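Local atomic coordinates of GphF Dehydratase 1 (Archangium violaceum, PDB entry 6MBF), a protein that probably dehydrates polyketide intermediates as a dehydratase domain of the gephyronic acid polyketide synthase, where it is also linked to olefin rearrangement. Residues C206-I214 / E241-H249. Residues are numbered along the deposited sequence; the frame is centred on the assembly and turned at random.
Sequences CFQCVFALI and EVRVHLRLH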
ATOM      1  N   CYS A 206       6.815  -2.656  -4.443  1.00 12.72           N
ATOM      2  CA  CYS A 206       7.835  -2.840  -3.415  1.00 16.13           C
ATOM      3  C   CYS A 206       7.457  -3.968  -2.461  1.00 14.95           C
ATOM      4  O   CYS A 206       8.301  -4.792  -2.094  1.00 14.15           O
ATOM      5  CB  CYS A 206       8.056  -1.534  -2.647  1.00 17.66           C
ATOM      6  SG  CYS A 206       8.712  -0.176  -3.661  1.00 16.25           S
ATOM      7  N   PHE A 207       6.191  -4.026  -2.051  1.00 11.52           N
ATOM      8  CA  PHE A 207       5.771  -5.115  -1.177  1.00 16.57           C
ATOM      9  C   PHE A 207       5.844  -6.455  -1.902  1.00 14.65           C
ATOM     10  O   PHE A 207       6.170  -7.474  -1.283  1.00 13.63           O
ATOM     11  CB  PHE A 207       4.359  -4.856  -0.641  1.00 15.36           C
ATOM     12  CG  PHE A 207       4.258  -3.690   0.332  1.00 12.91           C
ATOM     13  CD1 PHE A 207       5.377  -2.946   0.707  1.00 13.76           C
ATOM     14  CD2 PHE A 207       3.025  -3.336   0.858  1.00 16.37           C
ATOM     15  CE1 PHE A 207       5.259  -1.865   1.610  1.00 14.25           C
ATOM     16  CE2 PHE A 207       2.902  -2.271   1.750  1.00 17.61           C
ATOM     17  CZ  PHE A 207       4.010  -1.537   2.125  1.00 12.73           C
ATOM     18  N   GLN A 208       5.594  -6.469  -3.218  1.00 13.08           N
ATOM     19  CA  GLN A 208       5.708  -7.720  -3.965  1.00 15.33           C
ATOM     20  C   GLN A 208       7.153  -8.219  -4.032  1.00 16.83           C
ATOM     21  O   GLN A 208       7.379  -9.428  -4.177  1.00 14.32           O
ATOM     22  CB  GLN A 208       5.118  -7.557  -5.369  1.00 14.26           C
ATOM     23  CG  GLN A 208       3.579  -7.507  -5.412  1.00 11.67           C
ATOM     24  CD  GLN A 208       3.059  -7.895  -6.769  1.00 18.52           C
ATOM     25  OE1 GLN A 208       3.441  -8.940  -7.306  1.00 16.23           O
ATOM     26  NE2 GLN A 208       2.206  -7.054  -7.353  1.00 14.40           N
ATOM     27  N   CYS A 209       8.142  -7.321  -3.934  1.00 13.58           N
ATOM     28  CA  CYS A 209       9.526  -7.758  -3.774  1.00 15.44           C
ATOM     29  C   CYS A 209       9.689  -8.609  -2.519  1.00 12.90           C
ATOM     30  O   CYS A 209      10.437  -9.597  -2.521  1.00 15.82           O
ATOM     31  CB  CYS A 209      10.468  -6.554  -3.724  1.00 15.17           C
ATOM     32  SG  CYS A 209      10.602  -5.621  -5.270  1.00 14.83           S
ATOM     33  N   VAL A 210       8.996  -8.247  -1.435  1.00 13.63           N
ATOM     34  CA  VAL A 210       9.031  -9.082  -0.235  1.00 16.68           C
ATOM     35  C   VAL A 210       8.396 -10.433  -0.526  1.00 15.85           C
ATOM     36  O   VAL A 210       8.927 -11.482  -0.128  1.00 15.23           O
ATOM     37  CB  VAL A 210       8.336  -8.386   0.953  1.00 17.58           C
ATOM     38  CG1 VAL A 210       8.518  -9.227   2.231  1.00 14.96           C
ATOM     39  CG2 VAL A 210       8.858  -6.979   1.153  1.00 16.99           C
ATOM     40  N   PHE A 211       7.259 -10.428  -1.234  1.00 13.18           N
ATOM     41  CA  PHE A 211       6.596 -11.678  -1.611  1.00 13.63           C
ATOM     42  C   PHE A 211       7.531 -12.585  -2.397  1.00 16.25           C
ATOM     43  O   PHE A 211       7.582 -13.800  -2.159  1.00 15.20           O
ATOM     44  CB  PHE A 211       5.357 -11.391  -2.463  1.00 18.11           C
ATOM     45  CG  PHE A 211       4.236 -10.690  -1.740  1.00 15.31           C
ATOM     46  CD1 PHE A 211       4.203 -10.587  -0.358  1.00 15.25           C
ATOM     47  CD2 PHE A 211       3.180 -10.168  -2.473  1.00 20.80           C
ATOM     48  CE1 PHE A 211       3.134  -9.956   0.273  1.00 20.00           C
ATOM     49  CE2 PHE A 211       2.118  -9.531  -1.846  1.00 18.12           C
ATOM     50  CZ  PHE A 211       2.100  -9.430  -0.474  1.00 16.73           C
ATOM     51  N   ALA A 212       8.259 -12.012  -3.360  1.00 16.29           N
ATOM     52  CA  ALA A 212       9.139 -12.809  -4.209  1.00 15.77           C
ATOM     53  C   ALA A 212      10.224 -13.496  -3.392  1.00 17.76           C
ATOM     54  O   ALA A 212      10.616 -14.625  -3.700  1.00 18.89           O
ATOM     55  CB  ALA A 212       9.757 -11.925  -5.298  1.00 15.10           C
ATOM     56  N   LEU A 213      10.723 -12.840  -2.339  1.00 14.38           N
ATOM     57  CA  LEU A 213      11.701 -13.494  -1.476  1.00 18.73           C
ATOM     58  C   LEU A 213      11.060 -14.617  -0.669  1.00 19.61           C
ATOM     59  O   LEU A 213      11.589 -15.736  -0.614  1.00 18.06           O
ATOM     60  CB  LEU A 213      12.362 -12.469  -0.555  1.00 18.64           C
ATOM     61  CG  LEU A 213      13.765 -12.084  -1.011  1.00 28.01           C
ATOM     62  CD1 LEU A 213      13.689 -11.332  -2.340  1.00 22.99           C
ATOM     63  CD2 LEU A 213      14.455 -11.261   0.055  1.00 25.48           C
ATOM     64  N   ILE A 214       9.909 -14.341  -0.049  1.00 16.29           N
ATOM     65  CA  ILE A 214       9.211 -15.354   0.740  1.00 16.24           C
ATOM     66  C   ILE A 214       8.926 -16.596  -0.103  1.00 18.48           C
ATOM     67  O   ILE A 214       9.233 -17.722   0.302  1.00 19.81           O
ATOM     68  CB  ILE A 214       7.912 -14.772   1.326  1.00 15.45           C
ATOM     69  CG1 ILE A 214       8.221 -13.705   2.386  1.00 14.09           C
ATOM     70  CG2 ILE A 214       7.044 -15.878   1.897  1.00 18.02           C
ATOM     71  CD1 ILE A 214       7.024 -12.837   2.724  1.00 15.03           C
ATOM     72  N   GLU A 241       9.377   5.891  -9.894  1.00 15.30           N
ATOM     73  CA  GLU A 241      10.454   4.938 -10.115  1.00 14.89           C
ATOM     74  C   GLU A 241      11.379   4.990  -8.912  1.00 15.15           C
ATOM     75  O   GLU A 241      11.802   6.081  -8.507  1.00 16.39           O
ATOM     76  CB  GLU A 241      11.216   5.265 -11.407  1.00 18.16           C
ATOM     77  CG  GLU A 241      12.291   4.250 -11.770  1.00 19.37           C
ATOM     78  CD  GLU A 241      12.944   4.542 -13.113  1.00 24.31           C
ATOM     79  OE1 GLU A 241      12.689   5.625 -13.688  1.00 21.91           O
ATOM     80  OE2 GLU A 241      13.727   3.693 -13.583  1.00 23.62           O
ATOM     81  N   VAL A 242      11.672   3.824  -8.323  1.00 17.25           N
ATOM     82  CA  VAL A 242      12.560   3.746  -7.169  1.00 15.05           C
ATOM     83  C   VAL A 242      13.411   2.489  -7.255  1.00 16.87           C
ATOM     84  O   VAL A 242      13.097   1.536  -7.975  1.00 17.03           O
ATOM     85  CB  VAL A 242      11.817   3.730  -5.807  1.00 13.93           C
ATOM     86  CG1 VAL A 242      11.044   5.031  -5.565  1.00 17.61           C
ATOM     87  CG2 VAL A 242      10.901   2.520  -5.716  1.00 13.85           C
ATOM     88  N   ARG A 243      14.501   2.504  -6.506  1.00 16.22           N
ATOM     89  CA  ARG A 243      15.157   1.286  -6.068  1.00 16.49           C
ATOM     90  C   ARG A 243      14.793   1.081  -4.607  1.00 17.77           C
ATOM     91  O   ARG A 243      14.805   2.028  -3.817  1.00 19.84           O
ATOM     92  CB  ARG A 243      16.673   1.362  -6.250  1.00 16.75           C
ATOM     93  CG  ARG A 243      17.099   1.429  -7.714  1.00 18.10           C
ATOM     94  CD  ARG A 243      18.608   1.227  -7.819  1.00 25.43           C
ATOM     95  NE  ARG A 243      19.071   1.219  -9.207  1.00 35.59           N
ATOM     96  CZ  ARG A 243      19.457   2.300  -9.879  1.00 31.87           C
ATOM     97  NH1 ARG A 243      19.444   3.499  -9.306  1.00 30.09           N
ATOM     98  NH2 ARG A 243      19.856   2.183 -11.138  1.00 36.38           N
ATOM     99  N   VAL A 244      14.428  -0.141  -4.251  1.00 15.52           N
ATOM    100  CA  VAL A 244      13.929  -0.419  -2.912  1.00 13.81           C
ATOM    101  C   VAL A 244      14.827  -1.459  -2.263  1.00 17.28           C
ATOM    102  O   VAL A 244      15.148  -2.482  -2.877  1.00 20.62           O
ATOM    103  CB  VAL A 244      12.462  -0.885  -2.928  1.00 17.85           C
ATOM    104  CG1 VAL A 244      12.252  -2.042  -3.912  1.00 18.02           C
ATOM    105  CG2 VAL A 244      12.019  -1.257  -1.517  1.00 18.07           C
ATOM    106  N   HIS A 245      15.256  -1.182  -1.039  1.00 15.02           N
ATOM    107  CA  HIS A 245      15.941  -2.166  -0.218  1.00 13.33           C
ATOM    108  C   HIS A 245      14.946  -2.720   0.794  1.00 14.80           C
ATOM    109  O   HIS A 245      14.222  -1.955   1.437  1.00 17.50           O
ATOM    110  CB  HIS A 245      17.148  -1.536   0.483  1.00 16.72           C
ATOM    111  CG  HIS A 245      17.865  -2.473   1.395  1.00 16.98           C
ATOM    112  ND1 HIS A 245      18.207  -2.134   2.686  1.00 22.98           N
ATOM    113  CD2 HIS A 245      18.276  -3.752   1.220  1.00 17.35           C
ATOM    114  CE1 HIS A 245      18.816  -3.157   3.260  1.00 20.27           C
ATOM    115  NE2 HIS A 245      18.866  -4.151   2.394  1.00 16.11           N
ATOM    116  N   LEU A 246      14.889  -4.046   0.922  1.00 15.67           N
ATOM    117  CA  LEU A 246      13.980  -4.674   1.871  1.00 13.63           C
ATOM    118  C   LEU A 246      14.748  -5.652   2.746  1.00 15.22           C
ATOM    119  O   LEU A 246      15.752  -6.232   2.321  1.00 15.29           O
ATOM    120  CB  LEU A 246      12.821  -5.401   1.164  1.00 14.74           C
ATOM    121  CG  LEU A 246      13.158  -6.700   0.422  1.00 20.97           C
ATOM    122  CD1 LEU A 246      13.052  -7.931   1.337  1.00 25.48           C
ATOM    123  CD2 LEU A 246      12.238  -6.882  -0.743  1.00 21.70           C
ATOM    124  N   ARG A 247      14.272  -5.826   3.977  1.00 13.17           N
ATOM    125  CA  ARG A 247      14.857  -6.798   4.898  1.00 13.89           C
ATOM    126  C   ARG A 247      13.740  -7.552   5.608  1.00 15.82           C
ATOM    127  O   ARG A 247      12.940  -6.956   6.334  1.00 15.98           O
ATOM    128  CB  ARG A 247      15.790  -6.125   5.917  1.00 16.63           C
ATOM    129  CG  ARG A 247      16.337  -7.108   6.966  1.00 18.17           C
ATOM    130  CD  ARG A 247      17.303  -6.445   7.970  1.00 17.93           C
ATOM    131  NE  ARG A 247      18.500  -5.906   7.329  1.00 18.55           N
ATOM    132  CZ  ARG A 247      18.897  -4.635   7.393  1.00 20.50           C
ATOM    133  NH1 ARG A 247      18.190  -3.738   8.076  1.00 22.90           N
ATOM    134  NH2 ARG A 247      20.009  -4.258   6.773  1.00 21.22           N
ATOM    135  N   LEU A 248      13.693  -8.862   5.401  1.00 15.37           N
ATOM    136  CA  LEU A 248      12.760  -9.711   6.122  1.00 14.81           C
ATOM    137  C   LEU A 248      13.307 -10.023   7.509  1.00 17.97           C
ATOM    138  O   LEU A 248      14.499 -10.297   7.674  1.00 16.96           O
ATOM    139  CB  LEU A 248      12.519 -11.004   5.340  1.00 16.44           C
ATOM    140  CG  LEU A 248      11.403 -10.926   4.295  1.00 23.19           C
ATOM    141  CD1 LEU A 248      11.613 -11.971   3.208  1.00 25.06           C
ATOM    142  CD2 LEU A 248      10.039 -11.114   4.961  1.00 17.21           C
ATOM    143  N   HIS A 249      12.432  -9.969   8.509  1.00 14.05           N
ATOM    144  CA  HIS A 249      12.795 -10.378   9.850  1.00 16.41           C
ATOM    145  C   HIS A 249      12.983 -11.894   9.885  1.00 19.79           C
ATOM    146  O   HIS A 249      12.477 -12.607   9.017  1.00 19.32           O
ATOM    147  CB  HIS A 249      11.717  -9.943  10.844  1.00 17.67           C
ATOM    148  CG  HIS A 249      11.638  -8.462  11.043  1.00 20.30           C
ATOM    149  ND1 HIS A 249      11.023  -7.893  12.136  1.00 22.84           N
ATOM    150  CD2 HIS A 249      12.104  -7.434  10.294  1.00 19.82           C
ATOM    151  CE1 HIS A 249      11.106  -6.577  12.051  1.00 25.13           C
ATOM    152  NE2 HIS A 249      11.758  -6.271  10.944  1.00 20.26           N
TER
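Leu246 and Leu248 of strand 241-248 pack against Cys209, Val210, Leu213 and Ile214 of helix 200-214, which is the hot-dog helix of this dehydratase half, wrapped by antiparallel strands. The axes of segments 206-214 and 241-248 come within 9.0 Å and are inclined at 45°, and no hydrogen bond joins them. The strand's own backbone bonds go to its neighbours 178-184 and 259-267. Alternate residues Val242, Val244, Leu246 and Leu248 all point at the helix, so apolar types suit these places, whereas Arg243 and Arg247 point away.

Leu246 can be followed outward. Its CB carries CG between the backbone N and carbonyl carbon (chi1 72°), and from there the two methyls part. CD1 lies 3.8 Å from Leu213 CD2, the two side chains running antiparallel where they meet. CD2 presses on Cys209 CB at 3.5 Å, tighter than usual for carbons. It also meets the backbone just beyond, Val210 N lying 3.6 Å from this CD2. Leu248 lies farther along the strand, its CD2 3.7 Å from Val210 CG1 and its CD1 shared between Leu213 CB and Ile214 CG1, with Ile214 nearly perpendicular to it. Cutting Leu248 back to an alanine removes both methyls and would probably open a gap beside Val210, Leu213 and Ile214. Towards the other end the small cysteines probably help the helix come near the beta-branched valines: Cys206 SG, beside its backbone N (chi1 -64°), sits 3.9 Å from Val244 CB and 4.0 Å from Val242 CG2.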